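Local coordinates for CglIIR protein (Corynebacterium glutamicum, PDB 6F1S) that forms the C-terminal domain of the H subunit of the CglI restriction endonuclease, a subunit that contains a DEAD-Z1 helicase-like NTPase motor, at residues 90-103 and 121-135. Residues are numbered along the deposited sequence; the frame is centred on the assembly and turned at random.
Sequences LTARMVLRTNRKVN and EVAHPLLILYRIEGV. With EDO (1,2-ethanediol), chain C.
Strands 92-98 and 126-132 are the parallel neighbours of a beta-alpha-beta unit, joined through helix 112-120, inside a mixed five-stranded sheet. The backbone ladder runs from R93 N to P125 O through to R131 N and R97 O. Past the corner at N99, R100 N reaches R131 O over 3.1 Å.

On one face M94 (selenomethionine), L96, L127 and L129 pack together, with L96 CD2 3.6 Å from L129 CD1. Helix 32-46 covers M94 and L96. On the other face, R100 and R97 both meet the Y130 ring from the same side. R100 CG lies over the ring face in a CH-pi contact, 3.9 Å from the centroid. R97 CG meets Y130 CE1 obliquely at 3.4 Å. A turn about CB-CG (chi2 -72°) lays the R97 guanidinium over V95 CG1; its salt bridges go to D114 of the connecting helix (NH2) and E48 (NH1). Y130 OH accepts from S111 N.

Just before strand 126-132, H124 ND1 donates to T91 O at 2.7 Å. T91 O lies near the ring plane, while ND1 sits above the carbonyl plane. R93, extended, brings NH1 to the anti lone pair of E121 OE2 in a salt bridge (3.1 Å); its NH2 pairs with D49. At the far end K101 NZ donates a hydrogen bond to E133 O.

Backbone bonds hold the strands together; the side-chain pairs are consistent with this register. Salt-bridged arginines tie them to helix 112-120 and strand 49-52.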
# COMPACT_ATOMS: atom_id res chain seq x y z
N LEU A 90 19.57 3.05 -3.98
CA LEU A 90 18.52 2.10 -3.62
C LEU A 90 17.13 2.62 -3.98
O LEU A 90 16.78 3.77 -3.68
CB LEU A 90 18.57 1.76 -2.13
CG LEU A 90 17.57 0.70 -1.69
CD1 LEU A 90 17.78 -0.60 -2.46
CD2 LEU A 90 17.65 0.46 -0.19
N THR A 91 16.34 1.78 -4.64
CA THR A 91 14.98 2.14 -5.01
C THR A 91 13.98 1.24 -4.30
O THR A 91 14.31 0.15 -3.84
CB THR A 91 14.76 2.05 -6.55
OG1 THR A 91 15.06 0.72 -7.00
CG2 THR A 91 15.64 3.04 -7.28
N ALA A 92 12.74 1.71 -4.20
CA ALA A 92 11.67 0.91 -3.66
C ALA A 92 10.98 0.14 -4.77
O ALA A 92 10.99 0.57 -5.93
CB ALA A 92 10.66 1.78 -2.91
N ARG A 93 10.40 -1.00 -4.42
CA ARG A 93 9.59 -1.77 -5.34
C ARG A 93 8.11 -1.49 -5.05
O ARG A 93 7.69 -1.48 -3.89
CB ARG A 93 9.90 -3.26 -5.22
CG ARG A 93 9.19 -4.15 -6.23
CD ARG A 93 9.64 -5.59 -6.07
NE ARG A 93 8.96 -6.50 -6.99
CZ ARG A 93 9.04 -7.83 -6.92
NH1 ARG A 93 9.77 -8.41 -5.97
NH2 ARG A 93 8.39 -8.58 -7.80
N MSE A 94 7.34 -1.25 -6.10
CA MSE A 94 5.92 -0.96 -5.93
C MSE A 94 5.06 -1.87 -6.81
O MSE A 94 5.28 -1.99 -8.02
CB MSE A 94 5.62 0.51 -6.24
CG MSE A 94 4.16 0.87 -5.95
SE MSE A 94 3.78 2.79 -5.90
CE MSE A 94 3.73 3.16 -7.81
N VAL A 95 4.09 -2.50 -6.16
CA VAL A 95 3.16 -3.40 -6.84
C VAL A 95 1.74 -2.85 -6.72
O VAL A 95 1.26 -2.59 -5.62
CB VAL A 95 3.24 -4.83 -6.26
CG1 VAL A 95 2.21 -5.74 -6.90
CG2 VAL A 95 4.65 -5.39 -6.44
N LEU A 96 1.10 -2.65 -7.86
CA LEU A 96 -0.27 -2.15 -7.92
C LEU A 96 -1.19 -3.23 -8.45
O LEU A 96 -1.00 -3.71 -9.57
CB LEU A 96 -0.36 -0.91 -8.83
CG LEU A 96 0.59 0.27 -8.59
CD1 LEU A 96 0.35 1.36 -9.63
CD2 LEU A 96 0.43 0.82 -7.19
N ARG A 97 -2.18 -3.62 -7.65
CA ARG A 97 -3.18 -4.59 -8.07
C ARG A 97 -4.56 -3.94 -8.10
O ARG A 97 -4.94 -3.23 -7.16
CB ARG A 97 -3.22 -5.80 -7.14
CG ARG A 97 -1.88 -6.46 -6.90
CD ARG A 97 -1.39 -7.22 -8.11
NE ARG A 97 -0.21 -7.99 -7.75
CZ ARG A 97 0.74 -8.34 -8.61
NH1 ARG A 97 0.66 -7.97 -9.88
NH2 ARG A 97 1.78 -9.05 -8.19
N THR A 98 -5.31 -4.20 -9.15
CA THR A 98 -6.67 -3.69 -9.23
C THR A 98 -7.68 -4.84 -9.25
O THR A 98 -7.29 -6.02 -9.29
CB THR A 98 -6.85 -2.79 -10.46
OG1 THR A 98 -6.60 -3.54 -11.65
CG2 THR A 98 -5.89 -1.61 -10.38
N ASN A 99 -8.96 -4.50 -9.21
CA ASN A 99 -10.05 -5.47 -9.19
C ASN A 99 -9.89 -6.45 -8.01
O ASN A 99 -10.23 -7.62 -8.10
CB ASN A 99 -10.13 -6.23 -10.52
CG ASN A 99 -11.32 -7.18 -10.59
OD1 ASN A 99 -12.42 -6.87 -10.12
ND2 ASN A 99 -11.09 -8.37 -11.15
N ARG A 100 -9.36 -5.95 -6.90
CA ARG A 100 -9.27 -6.77 -5.70
C ARG A 100 -10.60 -6.79 -4.97
O ARG A 100 -11.34 -5.80 -4.98
CB ARG A 100 -8.16 -6.27 -4.77
CG ARG A 100 -6.76 -6.27 -5.39
CD ARG A 100 -6.31 -7.66 -5.85
NE ARG A 100 -6.87 -8.02 -7.15
CZ ARG A 100 -6.92 -9.26 -7.63
NH1 ARG A 100 -6.43 -10.27 -6.92
NH2 ARG A 100 -7.47 -9.49 -8.82
N LYS A 101 -10.92 -7.93 -4.36
CA LYS A 101 -12.17 -8.09 -3.61
C LYS A 101 -11.89 -8.62 -2.22
O LYS A 101 -11.94 -9.83 -1.98
CB LYS A 101 -13.12 -9.02 -4.35
CG LYS A 101 -13.59 -8.49 -5.68
CD LYS A 101 -14.54 -7.32 -5.50
CE LYS A 101 -15.12 -6.90 -6.83
NZ LYS A 101 -16.25 -5.95 -6.63
N VAL A 102 -11.58 -7.72 -1.30
CA VAL A 102 -11.29 -8.06 0.08
C VAL A 102 -12.15 -7.19 0.98
O VAL A 102 -12.22 -5.98 0.79
CB VAL A 102 -9.79 -7.85 0.41
CG1 VAL A 102 -9.50 -8.21 1.86
CG2 VAL A 102 -8.90 -8.66 -0.53
N ASN A 103 -12.83 -7.79 1.94
CA ASN A 103 -13.64 -6.99 2.85
C ASN A 103 -12.80 -6.37 3.94
O ASN A 103 -11.74 -6.88 4.30
CB ASN A 103 -14.75 -7.83 3.48
CG ASN A 103 -15.84 -8.19 2.49
OD1 ASN A 103 -16.59 -7.33 2.03
ND2 ASN A 103 -15.93 -9.47 2.15
N GLU A 121 11.00 -10.85 -1.77
CA GLU A 121 11.67 -9.55 -1.89
C GLU A 121 12.40 -9.19 -0.60
O GLU A 121 11.77 -8.86 0.40
CB GLU A 121 10.67 -8.45 -2.24
CG GLU A 121 11.29 -7.06 -2.35
CD GLU A 121 12.45 -7.02 -3.33
OE1 GLU A 121 13.59 -6.75 -2.88
OE2 GLU A 121 12.23 -7.25 -4.53
N VAL A 122 13.72 -9.27 -0.63
CA VAL A 122 14.52 -9.00 0.57
C VAL A 122 15.52 -7.87 0.38
O VAL A 122 16.24 -7.51 1.30
CB VAL A 122 15.28 -10.26 1.04
CG1 VAL A 122 14.31 -11.33 1.52
CG2 VAL A 122 16.17 -10.80 -0.08
N ALA A 123 15.55 -7.29 -0.82
CA ALA A 123 16.46 -6.20 -1.11
C ALA A 123 15.75 -4.85 -1.10
O ALA A 123 16.18 -3.92 -0.43
CB ALA A 123 17.15 -6.42 -2.45
N HIS A 124 14.66 -4.76 -1.86
CA HIS A 124 13.95 -3.50 -2.01
C HIS A 124 12.89 -3.30 -0.94
O HIS A 124 12.12 -4.22 -0.65
CB HIS A 124 13.28 -3.42 -3.39
CG HIS A 124 14.24 -3.41 -4.54
ND1 HIS A 124 14.94 -2.29 -4.92
CD2 HIS A 124 14.60 -4.39 -5.40
CE1 HIS A 124 15.70 -2.58 -5.96
NE2 HIS A 124 15.52 -3.85 -6.27
N PRO A 125 12.85 -2.10 -0.35
CA PRO A 125 11.66 -1.72 0.42
C PRO A 125 10.44 -1.90 -0.48
O PRO A 125 10.48 -1.48 -1.63
CB PRO A 125 11.90 -0.25 0.76
CG PRO A 125 13.38 -0.09 0.69
CD PRO A 125 13.86 -1.03 -0.37
N LEU A 126 9.40 -2.54 0.03
CA LEU A 126 8.29 -2.96 -0.82
C LEU A 126 6.98 -2.29 -0.44
O LEU A 126 6.58 -2.31 0.73
CB LEU A 126 8.14 -4.49 -0.76
CG LEU A 126 7.02 -5.10 -1.59
CD1 LEU A 126 7.23 -4.83 -3.07
CD2 LEU A 126 6.90 -6.60 -1.33
N LEU A 127 6.31 -1.70 -1.42
CA LEU A 127 4.96 -1.17 -1.24
C LEU A 127 3.99 -1.89 -2.19
O LEU A 127 4.15 -1.84 -3.41
CB LEU A 127 4.91 0.34 -1.49
CG LEU A 127 3.52 1.01 -1.49
CD1 LEU A 127 2.89 1.01 -0.10
CD2 LEU A 127 3.56 2.44 -2.05
N ILE A 128 3.01 -2.56 -1.61
CA ILE A 128 1.96 -3.20 -2.39
C ILE A 128 0.66 -2.45 -2.19
O ILE A 128 0.21 -2.27 -1.05
CB ILE A 128 1.78 -4.68 -2.00
CG1 ILE A 128 3.11 -5.44 -2.15
CG2 ILE A 128 0.68 -5.33 -2.82
CD1 ILE A 128 3.02 -6.94 -1.81
N LEU A 129 0.05 -1.99 -3.28
CA LEU A 129 -1.22 -1.27 -3.19
C LEU A 129 -2.35 -2.08 -3.83
O LEU A 129 -2.26 -2.50 -4.99
CB LEU A 129 -1.11 0.11 -3.85
CG LEU A 129 -0.28 1.14 -3.06
CD1 LEU A 129 0.10 2.35 -3.91
CD2 LEU A 129 -1.03 1.59 -1.83
N TYR A 130 -3.41 -2.32 -3.06
CA TYR A 130 -4.57 -3.05 -3.54
C TYR A 130 -5.74 -2.11 -3.76
O TYR A 130 -6.15 -1.40 -2.83
CB TYR A 130 -4.99 -4.15 -2.55
CG TYR A 130 -4.36 -5.51 -2.78
CD1 TYR A 130 -3.10 -5.63 -3.34
CD2 TYR A 130 -5.04 -6.67 -2.43
CE1 TYR A 130 -2.52 -6.87 -3.54
CE2 TYR A 130 -4.47 -7.91 -2.63
CZ TYR A 130 -3.21 -8.00 -3.19
OH TYR A 130 -2.62 -9.23 -3.41
N ARG A 131 -6.28 -2.10 -4.98
CA ARG A 131 -7.45 -1.28 -5.29
C ARG A 131 -8.72 -2.11 -5.13
O ARG A 131 -8.91 -3.10 -5.82
CB ARG A 131 -7.36 -0.71 -6.71
CG ARG A 131 -8.37 0.41 -7.01
CD ARG A 131 -8.31 0.80 -8.48
NE ARG A 131 -9.13 1.97 -8.79
CZ ARG A 131 -10.42 1.91 -9.10
NH1 ARG A 131 -11.05 0.74 -9.14
NH2 ARG A 131 -11.10 3.02 -9.36
N ILE A 132 -9.57 -1.70 -4.20
CA ILE A 132 -10.80 -2.42 -3.91
C ILE A 132 -12.02 -1.56 -4.21
O ILE A 132 -12.14 -0.45 -3.68
CB ILE A 132 -10.86 -2.89 -2.45
CG1 ILE A 132 -9.67 -3.80 -2.15
CG2 ILE A 132 -12.18 -3.60 -2.16
CD1 ILE A 132 -9.55 -4.17 -0.69
N GLU A 133 -12.91 -2.07 -5.05
CA GLU A 133 -14.09 -1.33 -5.48
C GLU A 133 -15.31 -2.24 -5.53
O GLU A 133 -15.21 -3.41 -5.89
CB GLU A 133 -13.84 -0.70 -6.85
CG GLU A 133 -14.95 0.20 -7.35
CD GLU A 133 -14.91 0.38 -8.85
OE1 GLU A 133 -13.94 0.98 -9.37
OE2 GLU A 133 -15.85 -0.09 -9.53
N GLY A 134 -16.47 -1.71 -5.17
CA GLY A 134 -17.73 -2.42 -5.29
C GLY A 134 -17.94 -3.50 -4.25
O GLY A 134 -18.49 -4.56 -4.54
N VAL A 135 -17.50 -3.21 -3.03
CA VAL A 135 -17.54 -4.17 -1.92
C VAL A 135 -18.35 -3.59 -0.76
O VAL A 135 -19.03 -4.32 -0.03
CB VAL A 135 -16.10 -4.52 -1.47
CG1 VAL A 135 -16.03 -4.84 0.00
CG2 VAL A 135 -15.55 -5.67 -2.31
C1 EDO C . -6.47 -10.71 -3.08
O1 EDO C . -6.50 -11.41 -1.82
C2 EDO C . -7.46 -11.33 -4.07
O2 EDO C . -8.63 -10.51 -4.19
O HOH W 1 -10.45 -1.81 -8.60
O HOH W 2 -11.99 -3.93 -6.89
O HOH W 3 -18.75 -7.17 0.50